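Long-range contacts in acid phosphatase (Bacillus anthracis, PDB 2I34), which probably hydrolyses phosphate monoesters at acidic pH, as a magnesium-dependent acid phosphatase of the HAD superfamily, subfamily IIIB: residues P60-D65 / V118-I123; D67-D72 / F178-S183; I123-T128 / E162-L167. All blocks are in the same frame, centred on the assembly; numbering follows the deposited sequence.

How the contacts relate
All three contacts meet round one tungstate at the C-terminal ends of a parallel sheet. Contact 2 is wholly buried, while contact 1 reaches partial exposure at Pro60, Asp119 and Tyr121 and contact 3 at Asn125. Contact 1 joins the neighbouring strands 59-64 and 119-125 by backbone bonds and aliphatic side chains, turning polar at Asp65. The first segment of contact 2 follows 60-65 almost at once; this contact is held chiefly through magnesium, and its strand 172-179 flanks 59-64 on the side away from 119-125. Contact 3 takes over at Ile123, where strand 119-125 meets helix 162-171 through an arginine. A salt bridge between Asp67 and Arg126 ties contact 2 to contact 3.

Contact 1 of 3, residues P60-D65 / V118-I123. With MG (magnesium ion), chain C; WO4 (tungstate(VI)ion), chain D.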
# COMPACT_ATOMS: atom_id res chain seq x y z
N PRO A 60 -6.55 -28.09 -2.10
CA PRO A 60 -6.29 -26.67 -1.90
C PRO A 60 -5.85 -25.92 -3.17
O PRO A 60 -5.11 -26.46 -4.01
CB PRO A 60 -5.19 -26.66 -0.83
CG PRO A 60 -4.53 -27.92 -0.94
CD PRO A 60 -5.56 -28.93 -1.42
N ALA A 61 -6.35 -24.69 -3.31
CA ALA A 61 -5.85 -23.74 -4.31
C ALA A 61 -5.66 -22.34 -3.74
O ALA A 61 -6.24 -21.98 -2.71
CB ALA A 61 -6.77 -23.68 -5.52
N ILE A 62 -4.81 -21.57 -4.40
CA ILE A 62 -4.77 -20.12 -4.21
C ILE A 62 -5.08 -19.44 -5.54
O ILE A 62 -4.84 -20.02 -6.60
CB ILE A 62 -3.42 -19.62 -3.67
CG1 ILE A 62 -2.27 -19.93 -4.64
CG2 ILE A 62 -3.17 -20.20 -2.28
CD1 ILE A 62 -1.00 -19.19 -4.34
N VAL A 63 -5.62 -18.23 -5.46
CA VAL A 63 -5.97 -17.43 -6.62
C VAL A 63 -5.21 -16.10 -6.52
O VAL A 63 -5.20 -15.46 -5.47
CB VAL A 63 -7.51 -17.17 -6.68
CG1 VAL A 63 -7.87 -16.07 -7.65
CG2 VAL A 63 -8.27 -18.47 -7.02
N LEU A 64 -4.57 -15.72 -7.62
CA LEU A 64 -3.93 -14.43 -7.74
C LEU A 64 -4.35 -13.73 -9.01
O LEU A 64 -4.44 -14.34 -10.09
CB LEU A 64 -2.40 -14.56 -7.76
CG LEU A 64 -1.75 -15.45 -6.69
CD1 LEU A 64 -1.51 -16.86 -7.22
CD2 LEU A 64 -0.46 -14.80 -6.18
N ASP A 65 -4.60 -12.43 -8.86
CA ASP A 65 -4.56 -11.48 -9.96
C ASP A 65 -3.14 -11.42 -10.55
O ASP A 65 -2.18 -11.79 -9.86
CB ASP A 65 -4.95 -10.10 -9.44
CG ASP A 65 -4.82 -9.04 -10.47
OD1 ASP A 65 -5.52 -9.17 -11.50
OD2 ASP A 65 -4.02 -8.08 -10.28
N VAL A 118 0.10 -27.35 -3.78
CA VAL A 118 -1.10 -26.51 -3.89
C VAL A 118 -1.22 -25.97 -5.32
O VAL A 118 -0.27 -25.39 -5.84
CB VAL A 118 -1.05 -25.36 -2.83
CG1 VAL A 118 -2.24 -24.41 -2.99
CG2 VAL A 118 -1.03 -25.93 -1.43
N ASP A 119 -2.39 -26.15 -5.94
CA ASP A 119 -2.71 -25.52 -7.24
C ASP A 119 -2.84 -23.99 -7.16
O ASP A 119 -3.40 -23.45 -6.21
CB ASP A 119 -4.00 -26.10 -7.84
CG ASP A 119 -3.79 -27.46 -8.47
OD1 ASP A 119 -2.68 -27.73 -8.98
OD2 ASP A 119 -4.75 -28.25 -8.50
N ILE A 120 -2.32 -23.33 -8.19
CA ILE A 120 -2.35 -21.88 -8.31
C ILE A 120 -3.18 -21.54 -9.53
O ILE A 120 -2.99 -22.13 -10.59
CB ILE A 120 -0.94 -21.32 -8.59
CG1 ILE A 120 0.01 -21.59 -7.41
CG2 ILE A 120 -1.01 -19.84 -8.93
CD1 ILE A 120 1.48 -21.72 -7.84
N TYR A 121 -4.07 -20.56 -9.38
CA TYR A 121 -4.82 -20.02 -10.53
C TYR A 121 -4.61 -18.53 -10.63
O TYR A 121 -4.85 -17.78 -9.68
CB TYR A 121 -6.31 -20.38 -10.44
CG TYR A 121 -6.48 -21.87 -10.51
CD1 TYR A 121 -6.52 -22.53 -11.74
CD2 TYR A 121 -6.48 -22.64 -9.34
CE1 TYR A 121 -6.61 -23.92 -11.80
CE2 TYR A 121 -6.59 -24.04 -9.40
CZ TYR A 121 -6.64 -24.67 -10.63
OH TYR A 121 -6.71 -26.04 -10.70
N TYR A 122 -4.13 -18.13 -11.80
CA TYR A 122 -3.91 -16.73 -12.14
C TYR A 122 -5.17 -16.26 -12.84
O TYR A 122 -5.40 -16.55 -14.02
CB TYR A 122 -2.69 -16.58 -13.04
CG TYR A 122 -1.40 -17.20 -12.51
CD1 TYR A 122 -0.63 -16.53 -11.56
CD2 TYR A 122 -0.94 -18.42 -12.99
CE1 TYR A 122 0.56 -17.06 -11.09
CE2 TYR A 122 0.26 -18.99 -12.51
CZ TYR A 122 1.01 -18.28 -11.55
OH TYR A 122 2.21 -18.78 -11.06
N ILE A 123 -6.01 -15.57 -12.09
CA ILE A 123 -7.27 -15.10 -12.61
C ILE A 123 -7.07 -13.61 -12.88
O ILE A 123 -6.99 -12.83 -11.94
CB ILE A 123 -8.44 -15.39 -11.63
CG1 ILE A 123 -8.57 -16.90 -11.43
CG2 ILE A 123 -9.76 -14.83 -12.17
CD1 ILE A 123 -9.81 -17.35 -10.61
MG MG C . -4.37 -6.12 -10.72
W WO4 D . -5.53 -7.97 -13.66
O1 WO4 D . -5.64 -7.01 -15.44
O2 WO4 D . -4.86 -6.57 -12.35
O3 WO4 D . -4.18 -9.36 -14.14
O4 WO4 D . -7.42 -8.63 -13.38
O HOH W 1 -4.67 -4.12 -11.36
O HOH W 2 -6.39 -6.31 -10.15
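Residues 60-64 and 119-123 run side by side as parallel strands, and their backbones carry most of the polar bonding. Ile62 grips its neighbour both ways: its N donates to Asp119 O at 3.0 Å and its O accepts from Tyr121 N at 2.9 Å. Leu64 repeats the pattern two residues on, its N reaching Tyr121 O while its O takes Ile123 N at 2.8 Å. The bond from Asp119 N to Pro60 O, at the start of the pair, is weak.

These are the central strand of the Rossmann-like HAD core and one of its two neighbours, joined by a crossover that includes helix 106-115.

Side chains alternate between the two faces of the sheet. On one face Ile62 and Ile120 lie alongside each other, pointing the same way, with their CG1 atoms 4.0 Å apart. Leu64 CD1 crosses to Ile120 CG2 at 3.5 Å, a tight fit, and that same CG2 sits over a face of the Tyr122 ring. Helices 31-54 and 106-115 cover this side. On the other face Ala61 CB meets the edge of the Tyr121 ring, 3.9 Å from CE2, and His150 stacks on that ring. Val63 CG1, set anti to its own backbone N (chi1 165°), meets Ile123 CD1.

Just past its strand, Asp65 opens what fits the DxDxT signature of HAD enzymes, in which the first aspartate is the expected nucleophile. Its OD2 binds magnesium at 2.0 Å, while OD1 lies 2.5 Å from the tungsten of tungstate, a phosphate analogue.

Contact 2 of 3, residues D67-D72 / F178-S183. With MG (magnesium ion), chain C; WO4 (tungstate(VI)ion), chain D.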
# COMPACT_ATOMS: atom_id res chain seq x y z
N ASP A 67 -1.75 -8.37 -13.01
CA ASP A 67 -1.22 -7.01 -13.15
C ASP A 67 -1.26 -6.27 -11.83
O ASP A 67 -2.31 -6.12 -11.22
CB ASP A 67 -1.96 -6.24 -14.25
CG ASP A 67 -1.88 -6.95 -15.60
OD1 ASP A 67 -0.80 -7.48 -15.93
OD2 ASP A 67 -2.91 -7.04 -16.30
N GLU A 68 -0.08 -5.81 -11.40
CA GLU A 68 0.11 -5.11 -10.13
C GLU A 68 -0.10 -6.02 -8.91
O GLU A 68 -0.20 -5.54 -7.78
CB GLU A 68 -0.72 -3.82 -10.07
CG GLU A 68 -0.05 -2.63 -10.81
CD GLU A 68 0.46 -3.00 -12.20
OE1 GLU A 68 -0.35 -3.16 -13.14
OE2 GLU A 68 1.69 -3.13 -12.33
N THR A 69 -0.12 -7.33 -9.14
CA THR A 69 -0.08 -8.32 -8.07
C THR A 69 1.17 -9.19 -8.23
O THR A 69 1.99 -9.26 -7.32
CB THR A 69 -1.35 -9.16 -8.06
OG1 THR A 69 -2.47 -8.31 -7.83
CG2 THR A 69 -1.31 -10.20 -6.97
N VAL A 70 1.30 -9.85 -9.39
CA VAL A 70 2.47 -10.65 -9.73
C VAL A 70 3.37 -9.95 -10.76
O VAL A 70 4.59 -9.97 -10.61
CB VAL A 70 2.05 -12.05 -10.28
CG1 VAL A 70 3.29 -12.85 -10.72
CG2 VAL A 70 1.26 -12.81 -9.25
N LEU A 71 2.76 -9.35 -11.78
CA LEU A 71 3.49 -8.66 -12.85
C LEU A 71 3.39 -7.12 -12.74
O LEU A 71 2.31 -6.55 -12.59
CB LEU A 71 3.03 -9.13 -14.24
CG LEU A 71 3.13 -10.64 -14.53
CD1 LEU A 71 2.49 -11.01 -15.87
CD2 LEU A 71 4.60 -11.08 -14.50
N ASP A 72 4.55 -6.47 -12.83
CA ASP A 72 4.71 -5.03 -12.75
C ASP A 72 4.54 -4.39 -14.14
O ASP A 72 5.39 -4.52 -15.03
CB ASP A 72 6.09 -4.72 -12.14
CG ASP A 72 6.34 -3.26 -11.93
OD1 ASP A 72 5.59 -2.41 -12.46
OD2 ASP A 72 7.34 -2.95 -11.23
N PHE A 178 -5.14 -13.20 -3.77
CA PHE A 178 -4.18 -12.11 -3.82
C PHE A 178 -4.57 -11.11 -4.92
O PHE A 178 -4.90 -11.51 -6.06
CB PHE A 178 -2.76 -12.64 -4.10
CG PHE A 178 -2.22 -13.57 -3.03
CD1 PHE A 178 -1.24 -13.14 -2.14
CD2 PHE A 178 -2.67 -14.88 -2.93
CE1 PHE A 178 -0.73 -13.99 -1.17
CE2 PHE A 178 -2.18 -15.74 -1.96
CZ PHE A 178 -1.20 -15.29 -1.08
N GLY A 179 -4.51 -9.83 -4.59
CA GLY A 179 -4.84 -8.78 -5.57
C GLY A 179 -4.54 -7.36 -5.13
O GLY A 179 -4.26 -7.10 -3.95
N ASP A 180 -4.58 -6.44 -6.09
CA ASP A 180 -4.40 -5.01 -5.83
C ASP A 180 -5.71 -4.23 -5.97
O ASP A 180 -5.75 -3.02 -5.76
CB ASP A 180 -3.37 -4.41 -6.81
CG ASP A 180 -3.84 -4.48 -8.25
OD1 ASP A 180 -3.90 -5.62 -8.78
OD2 ASP A 180 -4.17 -3.42 -8.85
N ASN A 181 -6.77 -4.94 -6.36
CA ASN A 181 -8.05 -4.36 -6.71
C ASN A 181 -9.08 -5.17 -5.94
O ASN A 181 -9.01 -6.38 -5.92
CB ASN A 181 -8.23 -4.47 -8.24
CG ASN A 181 -9.49 -3.78 -8.77
OD1 ASN A 181 -10.53 -3.72 -8.11
ND2 ASN A 181 -9.41 -3.30 -10.02
N LEU A 182 -10.03 -4.49 -5.28
CA LEU A 182 -11.04 -5.19 -4.46
C LEU A 182 -11.80 -6.22 -5.27
O LEU A 182 -12.19 -7.26 -4.75
CB LEU A 182 -12.02 -4.20 -3.82
CG LEU A 182 -11.41 -3.28 -2.76
CD1 LEU A 182 -12.43 -2.23 -2.31
CD2 LEU A 182 -10.87 -4.08 -1.55
N SER A 183 -12.00 -5.95 -6.56
CA SER A 183 -12.71 -6.90 -7.42
C SER A 183 -11.90 -8.17 -7.72
O SER A 183 -12.40 -9.07 -8.38
CB SER A 183 -13.22 -6.23 -8.70
OG SER A 183 -12.18 -5.71 -9.49
MG MG C . -4.37 -6.12 -10.72
W WO4 D . -5.53 -7.97 -13.66
O1 WO4 D . -5.64 -7.01 -15.44
O2 WO4 D . -4.86 -6.57 -12.35
O3 WO4 D . -4.18 -9.36 -14.14
O4 WO4 D . -7.42 -8.63 -13.38
O HOH W 1 -4.67 -4.12 -11.36
O HOH W 2 -6.39 -6.31 -10.15
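Asp67 and Asp180 meet through a magnesium ion: Asp67 O and Asp180 OD1 each bind it at 2.1 Å. The two oxygens are themselves 3.0 Å apart, a closeness that the shared cation makes tolerable. Asp65 OD2, a tungstate oxygen and two waters complete six ligands, and one of those waters donates a hydrogen bond to Asp180 OD2 at 2.7 Å. Asp67 serves the anion as well, since its backbone N points almost straight at tungstate O3 (2.9 Å, 169°), so one residue addresses metal and oxyanion with different backbone atoms.

Around this shell, side chains hold the ligands in place. The carboxylate of Asp180 swings back between its own backbone N and carbonyl carbon (chi1 64°), which turns OD1 to the metal, and Asn216 holds OD2. Glu68 CB packs against this carboxylate, 3.7 Å from Asp180 CG, while the acid end of Glu68 bends away to Tyr219 and Asn73. Thr69 crosses Asp180 at an angle. Thr69 OG1 hydrogen-bonds Asp65 OD2 and lies 3.3 Å from Gly179 CA, where the glycine backbone passes close to the hydroxyl; its methyl CG2 rests against Phe178 CB at 4.0 Å.

Farther out, Arg126 forms a salt bridge with Asp67 OD1, and the Asx turn of Asn181 leads the chain off toward the second subunit, where Glu32 of that subunit bonds Leu182 N. A DxDxT loop facing an aspartate just beyond a neighbouring strand, with magnesium between them, is the catalytic arrangement of HAD phosphatases.

Contact 3 of 3, residues I123-T128 / E162-L167; sequences ISNRKT and EKRREL. With WO4 (tungstate(VI)ion), chain D.
The strand end that cradles the oxyanion in this HAD phosphatase is tied here to a flanking helix, with Arg164 of helix 162-171 reaching back to Ser124 and Asn125. Its guanidinium presents an edge to both residues. NH2 donates to Asn125 OD1 at 2.9 Å, nearly straight at 165° and close to the guanidinium plane, although the amide itself is turned 38° from that plane. NH1 lies 2.8 Å from Ser124 O in a weak, bent bond, and has Leu152 O as a further partner; Glu158 takes NE in a salt bridge. A bend at chi3 (-81°) carries the group across to the strand, and Ile123 CG2 lies over one of its faces.

In HAD enzymes the second signature motif is a serine or threonine at the end of this strand, and Ser124 fits that place; Arg126 N closes an ST turn onto its OG. Asn125 N adds a bond to tungstate O4 at 2.8 Å. Arg164 thus stands in the second shell, holding the side chain of an anion-binding residue. One residue on, Arg165 forms a salt bridge side-on to Glu162, NE and NH2 both going to OE1.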
# COMPACT_ATOMS: atom_id res chain seq x y z
N ILE A 123 -6.01 -15.57 -12.09
CA ILE A 123 -7.27 -15.10 -12.61
C ILE A 123 -7.07 -13.61 -12.88
O ILE A 123 -6.99 -12.83 -11.94
CB ILE A 123 -8.44 -15.39 -11.63
CG1 ILE A 123 -8.57 -16.90 -11.43
CG2 ILE A 123 -9.76 -14.83 -12.17
CD1 ILE A 123 -9.81 -17.35 -10.61
N SER A 124 -7.05 -13.27 -14.17
CA SER A 124 -6.63 -11.96 -14.65
C SER A 124 -7.59 -11.44 -15.73
O SER A 124 -8.09 -12.22 -16.55
CB SER A 124 -5.22 -12.07 -15.25
OG SER A 124 -4.84 -10.88 -15.93
N ASN A 125 -7.82 -10.13 -15.71
CA ASN A 125 -8.64 -9.47 -16.70
C ASN A 125 -7.89 -9.02 -17.95
O ASN A 125 -8.45 -8.33 -18.79
CB ASN A 125 -9.42 -8.32 -16.06
CG ASN A 125 -10.57 -8.82 -15.22
OD1 ASN A 125 -10.90 -10.01 -15.26
ND2 ASN A 125 -11.20 -7.93 -14.48
N ARG A 126 -6.65 -9.47 -18.11
CA ARG A 126 -6.08 -9.63 -19.46
C ARG A 126 -7.07 -10.44 -20.27
O ARG A 126 -7.78 -11.27 -19.71
CB ARG A 126 -4.73 -10.36 -19.42
CG ARG A 126 -3.66 -9.53 -18.78
CD ARG A 126 -2.34 -10.28 -18.69
NE ARG A 126 -1.28 -9.40 -18.19
CZ ARG A 126 -0.02 -9.39 -18.63
NH1 ARG A 126 0.36 -10.21 -19.60
NH2 ARG A 126 0.85 -8.52 -18.13
N LYS A 127 -7.13 -10.19 -21.58
CA LYS A 127 -8.14 -10.79 -22.44
C LYS A 127 -7.68 -12.17 -22.88
O LYS A 127 -6.49 -12.44 -22.98
CB LYS A 127 -8.38 -9.94 -23.70
CG LYS A 127 -8.71 -8.47 -23.46
CD LYS A 127 -8.74 -7.69 -24.80
CE LYS A 127 -7.33 -7.51 -25.40
NZ LYS A 127 -7.24 -6.45 -26.46
N THR A 128 -8.64 -13.05 -23.18
CA THR A 128 -8.31 -14.41 -23.59
C THR A 128 -7.37 -14.45 -24.80
O THR A 128 -6.57 -15.37 -24.93
CB THR A 128 -9.56 -15.24 -23.91
OG1 THR A 128 -10.40 -14.48 -24.78
CG2 THR A 128 -10.32 -15.60 -22.64
N GLU A 162 -15.94 -13.38 -11.02
CA GLU A 162 -16.69 -14.35 -10.21
C GLU A 162 -16.92 -15.68 -10.93
O GLU A 162 -16.84 -16.74 -10.30
CB GLU A 162 -18.03 -13.76 -9.75
CG GLU A 162 -18.81 -14.67 -8.78
CD GLU A 162 -18.07 -14.95 -7.47
OE1 GLU A 162 -17.20 -14.14 -7.08
OE2 GLU A 162 -18.36 -15.97 -6.83
N LYS A 163 -17.18 -15.63 -12.24
CA LYS A 163 -17.34 -16.88 -13.01
C LYS A 163 -16.11 -17.80 -12.91
O LYS A 163 -16.24 -19.01 -12.77
CB LYS A 163 -17.64 -16.57 -14.48
CG LYS A 163 -17.88 -17.82 -15.33
CD LYS A 163 -18.04 -17.49 -16.78
CE LYS A 163 -18.09 -18.75 -17.63
NZ LYS A 163 -18.50 -18.46 -19.04
N ARG A 164 -14.92 -17.22 -13.01
CA ARG A 164 -13.68 -17.99 -12.90
C ARG A 164 -13.40 -18.44 -11.46
O ARG A 164 -12.94 -19.56 -11.25
CB ARG A 164 -12.50 -17.20 -13.49
CG ARG A 164 -12.54 -17.17 -15.01
CD ARG A 164 -11.67 -16.08 -15.58
NE ARG A 164 -12.33 -14.78 -15.54
CZ ARG A 164 -11.70 -13.61 -15.61
NH1 ARG A 164 -10.38 -13.53 -15.68
NH2 ARG A 164 -12.40 -12.50 -15.58
N ARG A 165 -13.68 -17.58 -10.48
CA ARG A 165 -13.58 -17.97 -9.07
C ARG A 165 -14.45 -19.16 -8.75
O ARG A 165 -14.00 -20.10 -8.11
CB ARG A 165 -13.93 -16.82 -8.13
CG ARG A 165 -12.81 -15.80 -8.02
CD ARG A 165 -13.10 -14.80 -6.92
NE ARG A 165 -14.23 -13.92 -7.23
CZ ARG A 165 -14.15 -12.66 -7.68
NH1 ARG A 165 -12.98 -12.08 -7.89
NH2 ARG A 165 -15.25 -11.96 -7.89
N GLU A 166 -15.71 -19.12 -9.21
CA GLU A 166 -16.65 -20.17 -8.93
C GLU A 166 -16.27 -21.48 -9.63
O GLU A 166 -16.46 -22.54 -9.05
CB GLU A 166 -18.08 -19.75 -9.30
CG GLU A 166 -19.18 -20.61 -8.70
CD GLU A 166 -19.43 -21.92 -9.44
OE1 GLU A 166 -19.16 -21.98 -10.67
OE2 GLU A 166 -19.90 -22.88 -8.80
N LEU A 167 -15.75 -21.40 -10.85
CA LEU A 167 -15.29 -22.61 -11.55
C LEU A 167 -14.16 -23.29 -10.77
O LEU A 167 -14.14 -24.51 -10.62
CB LEU A 167 -14.80 -22.31 -12.97
W WO4 D . -5.53 -7.97 -13.66
O1 WO4 D . -5.64 -7.01 -15.44
O2 WO4 D . -4.86 -6.57 -12.35
O3 WO4 D . -4.18 -9.36 -14.14
O4 WO4 D . -7.42 -8.63 -13.38